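Local coordinates for DUF3209 family protein (Thermus thermophilus, PDB 2EHW), which is of unknown function but folds as an all-helical protein, much of whose long C-terminal helix is predicted to be coiled coil, at residues 51-65 with 81-95. Numbering follows the deposited sequence.
Sequences PALEEALREALLHLE and LLAVEAMEGRLKALR
R95 NH1 donates a salt-bridge hydrogen bond of 2.9 Å to E54 OE1, closing one end of an antiparallel helical hairpin made by helices 50-70 and 75-115. The bond is bent (N-H...O 135°), and NH1 meets OE1 from above the E54 carboxylate plane, 44° out of it. An R95 chain extended from CG to NE carries the guanidinium across to P51, whose CG lies over one face near the rim, 3.8 Å from R95 CZ. The other carboxylate oxygen, E54 OE2, rests against the K92 backbone, 3.2 Å from K92 CA. Beyond this polar end the two segments, with axes 10.5 Å apart and 163° between their directions, pack leucines and one valine. L57 sends CD1 to V84 and CD2 to L91, and L53 backs L91 while also touching A12 and I13 of helix 4-16. L61 is a knob in a hole formed by L81, V84, E85 and E88; its CG lies anti to the carbonyl carbon, and from there CD1 reaches the E88 carboxylate. Toward the far end L64 CG packs on L81 CD2 at 3.7 Å, and E65 lies beside L81 CD1. Between knob and V84 wall, L61 CD2 lies 3.3 Å from V84 CG1, tighter than ordinary carbon contact.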
loop_
_atom_site.group_PDB
_atom_site.type_symbol
_atom_site.label_atom_id
_atom_site.label_comp_id
_atom_site.label_asym_id
_atom_site.label_seq_id
_atom_site.Cartn_x
_atom_site.Cartn_y
_atom_site.Cartn_z
ATOM N N PRO A 51 6.156 5.934 -1.181
ATOM C CA PRO A 51 6.088 6.074 -2.641
ATOM C C PRO A 51 6.128 4.722 -3.346
ATOM O O PRO A 51 5.302 4.437 -4.221
ATOM C CB PRO A 51 7.312 6.928 -2.967
ATOM C CG PRO A 51 7.453 7.789 -1.737
ATOM C CD PRO A 51 7.211 6.792 -0.613
ATOM N N ALA A 52 7.093 3.890 -2.969
ATOM C CA ALA A 52 7.223 2.567 -3.574
ATOM C C ALA A 52 5.975 1.749 -3.290
ATOM O O ALA A 52 5.575 0.899 -4.085
ATOM C CB ALA A 52 8.456 1.842 -3.022
ATOM N N LEU A 53 5.356 1.995 -2.143
ATOM C CA LEU A 53 4.155 1.253 -1.799
ATOM C C LEU A 53 3.029 1.638 -2.763
ATOM O O LEU A 53 2.392 0.778 -3.354
ATOM C CB LEU A 53 3.762 1.539 -0.353
ATOM C CG LEU A 53 2.905 0.478 0.333
ATOM C CD1 LEU A 53 3.412 -0.918 -0.016
ATOM C CD2 LEU A 53 2.945 0.708 1.832
ATOM N N GLU A 54 2.805 2.936 -2.930
ATOM C CA GLU A 54 1.772 3.414 -3.836
ATOM C C GLU A 54 2.052 2.951 -5.267
ATOM O O GLU A 54 1.144 2.517 -5.965
ATOM C CB GLU A 54 1.688 4.945 -3.806
ATOM C CG GLU A 54 1.664 5.527 -2.414
ATOM C CD GLU A 54 1.091 6.930 -2.367
ATOM O OE1 GLU A 54 1.565 7.817 -3.111
ATOM O OE2 GLU A 54 0.157 7.149 -1.567
ATOM N N GLU A 55 3.305 3.036 -5.699
ATOM C CA GLU A 55 3.640 2.615 -7.052
ATOM C C GLU A 55 3.277 1.149 -7.274
ATOM O O GLU A 55 2.586 0.822 -8.236
ATOM C CB GLU A 55 5.131 2.843 -7.351
ATOM C CG GLU A 55 5.482 2.771 -8.846
ATOM C CD GLU A 55 6.951 3.067 -9.132
ATOM O OE1 GLU A 55 7.824 2.276 -8.709
ATOM O OE2 GLU A 55 7.243 4.098 -9.779
ATOM N N ALA A 56 3.723 0.266 -6.387
ATOM C CA ALA A 56 3.399 -1.147 -6.538
ATOM C C ALA A 56 1.887 -1.376 -6.518
ATOM O O ALA A 56 1.372 -2.260 -7.213
ATOM C CB ALA A 56 4.060 -1.967 -5.440
ATOM N N LEU A 57 1.174 -0.579 -5.725
ATOM C CA LEU A 57 -0.277 -0.731 -5.636
ATOM C C LEU A 57 -0.940 -0.354 -6.959
ATOM O O LEU A 57 -1.878 -1.019 -7.396
ATOM C CB LEU A 57 -0.840 0.127 -4.499
ATOM C CG LEU A 57 -2.346 -0.023 -4.216
ATOM C CD1 LEU A 57 -2.726 -1.500 -4.123
ATOM C CD2 LEU A 57 -2.692 0.691 -2.918
ATOM N N ARG A 58 -0.445 0.710 -7.591
ATOM C CA ARG A 58 -0.992 1.150 -8.872
ATOM C C ARG A 58 -0.819 0.044 -9.904
ATOM O O ARG A 58 -1.701 -0.190 -10.739
ATOM C CB ARG A 58 -0.311 2.445 -9.339
ATOM C CG ARG A 58 -1.080 3.703 -8.918
ATOM C CD ARG A 58 -0.496 4.985 -9.509
ATOM N NE ARG A 58 0.463 5.619 -8.612
ATOM C CZ ARG A 58 1.778 5.604 -8.781
ATOM N NH1 ARG A 58 2.323 4.988 -9.826
ATOM N NH2 ARG A 58 2.554 6.209 -7.896
ATOM N N GLU A 59 0.313 -0.648 -9.829
ATOM C CA GLU A 59 0.584 -1.759 -10.736
ATOM C C GLU A 59 -0.471 -2.838 -10.526
ATOM O O GLU A 59 -1.050 -3.355 -11.480
ATOM C CB GLU A 59 1.966 -2.364 -10.467
ATOM C CG GLU A 59 3.136 -1.664 -11.146
ATOM C CD GLU A 59 4.363 -2.569 -11.272
ATOM O OE1 GLU A 59 5.119 -2.723 -10.284
ATOM O OE2 GLU A 59 4.559 -3.144 -12.365
ATOM N N ALA A 60 -0.725 -3.170 -9.264
ATOM C CA ALA A 60 -1.701 -4.199 -8.936
ATOM C C ALA A 60 -3.105 -3.817 -9.391
ATOM O O ALA A 60 -3.891 -4.687 -9.779
ATOM C CB ALA A 60 -1.687 -4.475 -7.439
ATOM N N LEU A 61 -3.426 -2.527 -9.355
ATOM C CA LEU A 61 -4.749 -2.087 -9.781
ATOM C C LEU A 61 -4.908 -2.278 -11.290
ATOM O O LEU A 61 -6.003 -2.545 -11.773
ATOM C CB LEU A 61 -4.997 -0.622 -9.379
ATOM C CG LEU A 61 -5.407 -0.399 -7.908
ATOM C CD1 LEU A 61 -5.409 1.088 -7.556
ATOM C CD2 LEU A 61 -6.794 -1.009 -7.672
ATOM N N LEU A 62 -3.816 -2.163 -12.037
ATOM C CA LEU A 62 -3.898 -2.361 -13.474
ATOM C C LEU A 62 -4.303 -3.807 -13.726
ATOM O O LEU A 62 -5.243 -4.078 -14.474
ATOM C CB LEU A 62 -2.553 -2.075 -14.152
ATOM C CG LEU A 62 -2.527 -2.259 -15.679
ATOM C CD1 LEU A 62 -3.627 -1.434 -16.325
ATOM C CD2 LEU A 62 -1.186 -1.828 -16.231
ATOM N N HIS A 63 -3.605 -4.737 -13.083
ATOM C CA HIS A 63 -3.904 -6.156 -13.260
ATOM C C HIS A 63 -5.353 -6.455 -12.896
ATOM O O HIS A 63 -6.072 -7.115 -13.637
ATOM C CB HIS A 63 -2.962 -7.003 -12.399
ATOM C CG HIS A 63 -3.129 -8.478 -12.596
ATOM N ND1 HIS A 63 -4.172 -9.193 -12.045
ATOM C CD2 HIS A 63 -2.395 -9.370 -13.305
ATOM C CE1 HIS A 63 -4.073 -10.460 -12.403
ATOM N NE2 HIS A 63 -3.003 -10.595 -13.169
ATOM N N LEU A 64 -5.779 -5.946 -11.749
ATOM C CA LEU A 64 -7.135 -6.152 -11.278
ATOM C C LEU A 64 -8.129 -5.539 -12.262
ATOM O O LEU A 64 -9.180 -6.115 -12.546
ATOM C CB LEU A 64 -7.289 -5.520 -9.903
ATOM C CG LEU A 64 -8.509 -5.867 -9.062
ATOM C CD1 LEU A 64 -8.662 -7.376 -8.941
ATOM C CD2 LEU A 64 -8.326 -5.230 -7.683
ATOM N N GLU A 65 -7.794 -4.370 -12.789
ATOM C CA GLU A 65 -8.675 -3.710 -13.736
ATOM C C GLU A 65 -8.838 -4.643 -14.943
ATOM O O GLU A 65 -9.953 -4.872 -15.407
ATOM C CB GLU A 65 -8.065 -2.368 -14.153
ATOM C CG GLU A 65 -8.943 -1.488 -15.038
ATOM C CD GLU A 65 -10.062 -0.791 -14.285
ATOM O OE1 GLU A 65 -9.792 -0.133 -13.257
ATOM O OE2 GLU A 65 -11.219 -0.887 -14.732
ATOM N N LEU A 81 -11.928 -4.231 -6.919
ATOM C CA LEU A 81 -11.401 -2.974 -7.446
ATOM C C LEU A 81 -11.785 -1.792 -6.558
ATOM O O LEU A 81 -10.942 -0.998 -6.163
ATOM C CB LEU A 81 -11.912 -2.740 -8.871
ATOM C CG LEU A 81 -10.998 -3.260 -9.983
ATOM C CD1 LEU A 81 -11.674 -3.124 -11.347
ATOM C CD2 LEU A 81 -9.694 -2.458 -9.957
ATOM N N LEU A 82 -13.069 -1.694 -6.243
ATOM C CA LEU A 82 -13.600 -0.628 -5.410
ATOM C C LEU A 82 -12.932 -0.647 -4.027
ATOM O O LEU A 82 -12.629 0.394 -3.452
ATOM C CB LEU A 82 -15.111 -0.819 -5.278
ATOM C CG LEU A 82 -16.000 0.325 -4.806
ATOM C CD1 LEU A 82 -15.824 1.514 -5.735
ATOM C CD2 LEU A 82 -17.465 -0.141 -4.806
ATOM N N ALA A 83 -12.695 -1.845 -3.506
ATOM C CA ALA A 83 -12.064 -2.003 -2.205
ATOM C C ALA A 83 -10.579 -1.625 -2.229
ATOM O O ALA A 83 -10.078 -0.981 -1.305
ATOM C CB ALA A 83 -12.224 -3.439 -1.725
ATOM N N VAL A 84 -9.864 -2.038 -3.266
ATOM C CA VAL A 84 -8.446 -1.709 -3.339
ATOM C C VAL A 84 -8.271 -0.204 -3.526
ATOM O O VAL A 84 -7.377 0.407 -2.939
ATOM C CB VAL A 84 -7.751 -2.478 -4.480
ATOM C CG1 VAL A 84 -6.267 -2.086 -4.563
ATOM C CG2 VAL A 84 -7.877 -3.983 -4.233
ATOM N N GLU A 85 -9.149 0.391 -4.325
ATOM C CA GLU A 85 -9.102 1.825 -4.588
ATOM C C GLU A 85 -9.423 2.661 -3.356
ATOM O O GLU A 85 -8.876 3.743 -3.176
ATOM C CB GLU A 85 -10.071 2.187 -5.709
ATOM C CG GLU A 85 -9.516 1.996 -7.103
ATOM C CD GLU A 85 -10.616 1.875 -8.136
ATOM O OE1 GLU A 85 -11.694 2.470 -7.937
ATOM O OE2 GLU A 85 -10.401 1.189 -9.153
ATOM N N ALA A 86 -10.326 2.167 -2.516
ATOM C CA ALA A 86 -10.683 2.886 -1.298
ATOM C C ALA A 86 -9.440 2.924 -0.427
ATOM O O ALA A 86 -9.111 3.952 0.162
ATOM C CB ALA A 86 -11.823 2.165 -0.564
HETATM N N MSE A 87 -8.758 1.788 -0.351
HETATM C CA MSE A 87 -7.546 1.669 0.445
HETATM C C MSE A 87 -6.423 2.520 -0.141
HETATM O O MSE A 87 -5.612 3.078 0.594
HETATM C CB MSE A 87 -7.114 0.199 0.535
HETATM C CG MSE A 87 -8.108 -0.696 1.281
HETATM SE SE MSE A 87 -8.598 -0.039 3.068
HETATM C CE MSE A 87 -10.187 0.962 2.568
ATOM N N GLU A 88 -6.373 2.619 -1.464
ATOM C CA GLU A 88 -5.345 3.430 -2.090
ATOM C C GLU A 88 -5.573 4.841 -1.583
ATOM O O GLU A 88 -4.633 5.552 -1.234
ATOM C CB GLU A 88 -5.472 3.405 -3.614
ATOM C CG GLU A 88 -4.437 4.263 -4.325
ATOM C CD GLU A 88 -4.672 4.339 -5.822
ATOM O OE1 GLU A 88 -5.837 4.561 -6.219
ATOM O OE2 GLU A 88 -3.694 4.186 -6.595
ATOM N N GLY A 89 -6.837 5.241 -1.541
ATOM C CA GLY A 89 -7.154 6.569 -1.057
ATOM C C GLY A 89 -6.633 6.766 0.353
ATOM O O GLY A 89 -6.094 7.823 0.675
ATOM N N ARG A 90 -6.777 5.752 1.200
ATOM C CA ARG A 90 -6.304 5.889 2.566
ATOM C C ARG A 90 -4.790 5.894 2.630
ATOM O O ARG A 90 -4.203 6.563 3.478
ATOM C CB ARG A 90 -6.882 4.785 3.438
ATOM C CG ARG A 90 -8.379 4.944 3.637
ATOM C CD ARG A 90 -8.891 4.035 4.713
ATOM N NE ARG A 90 -8.354 4.423 6.010
ATOM C CZ ARG A 90 -8.750 3.904 7.166
ATOM N NH1 ARG A 90 -9.695 2.967 7.193
ATOM N NH2 ARG A 90 -8.201 4.321 8.299
ATOM N N LEU A 91 -4.156 5.157 1.725
ATOM C CA LEU A 91 -2.701 5.110 1.690
ATOM C C LEU A 91 -2.169 6.490 1.298
ATOM O O LEU A 91 -1.196 6.976 1.881
ATOM C CB LEU A 91 -2.219 4.052 0.692
ATOM C CG LEU A 91 -0.716 4.009 0.389
ATOM C CD1 LEU A 91 0.083 3.824 1.675
ATOM C CD2 LEU A 91 -0.428 2.875 -0.595
ATOM N N LYS A 92 -2.811 7.122 0.320
ATOM C CA LYS A 92 -2.383 8.446 -0.112
ATOM C C LYS A 92 -2.556 9.434 1.040
ATOM O O LYS A 92 -1.745 10.341 1.222
ATOM C CB LYS A 92 -3.191 8.920 -1.325
ATOM C CG LYS A 92 -2.899 8.177 -2.632
ATOM C CD LYS A 92 -3.659 8.813 -3.804
ATOM C CE LYS A 92 -3.270 10.289 -3.967
ATOM N NZ LYS A 92 -4.250 11.081 -4.778
ATOM N N ALA A 93 -3.617 9.242 1.814
ATOM C CA ALA A 93 -3.901 10.088 2.964
ATOM C C ALA A 93 -2.778 9.933 3.995
ATOM O O ALA A 93 -2.315 10.916 4.576
ATOM C CB ALA A 93 -5.238 9.697 3.586
ATOM N N LEU A 94 -2.342 8.699 4.216
ATOM C CA LEU A 94 -1.275 8.455 5.177
ATOM C C LEU A 94 0.004 9.167 4.713
ATOM O O LEU A 94 0.724 9.781 5.513
ATOM C CB LEU A 94 -1.022 6.952 5.314
ATOM C CG LEU A 94 -0.123 6.486 6.469
ATOM C CD1 LEU A 94 -0.824 6.712 7.820
ATOM C CD2 LEU A 94 0.186 4.992 6.291
ATOM N N ARG A 95 0.275 9.100 3.416
ATOM C CA ARG A 95 1.465 9.737 2.869
ATOM C C ARG A 95 1.412 11.255 2.994
ATOM O O ARG A 95 2.417 11.887 3.324
ATOM C CB ARG A 95 1.664 9.355 1.403
ATOM C CG ARG A 95 2.736 10.191 0.722
ATOM C CD ARG A 95 3.056 9.666 -0.645
ATOM N NE ARG A 95 4.031 10.498 -1.344
ATOM C CZ ARG A 95 4.565 10.181 -2.523
ATOM N NH1 ARG A 95 4.216 9.050 -3.127
ATOM N NH2 ARG A 95 5.447 10.993 -3.097
#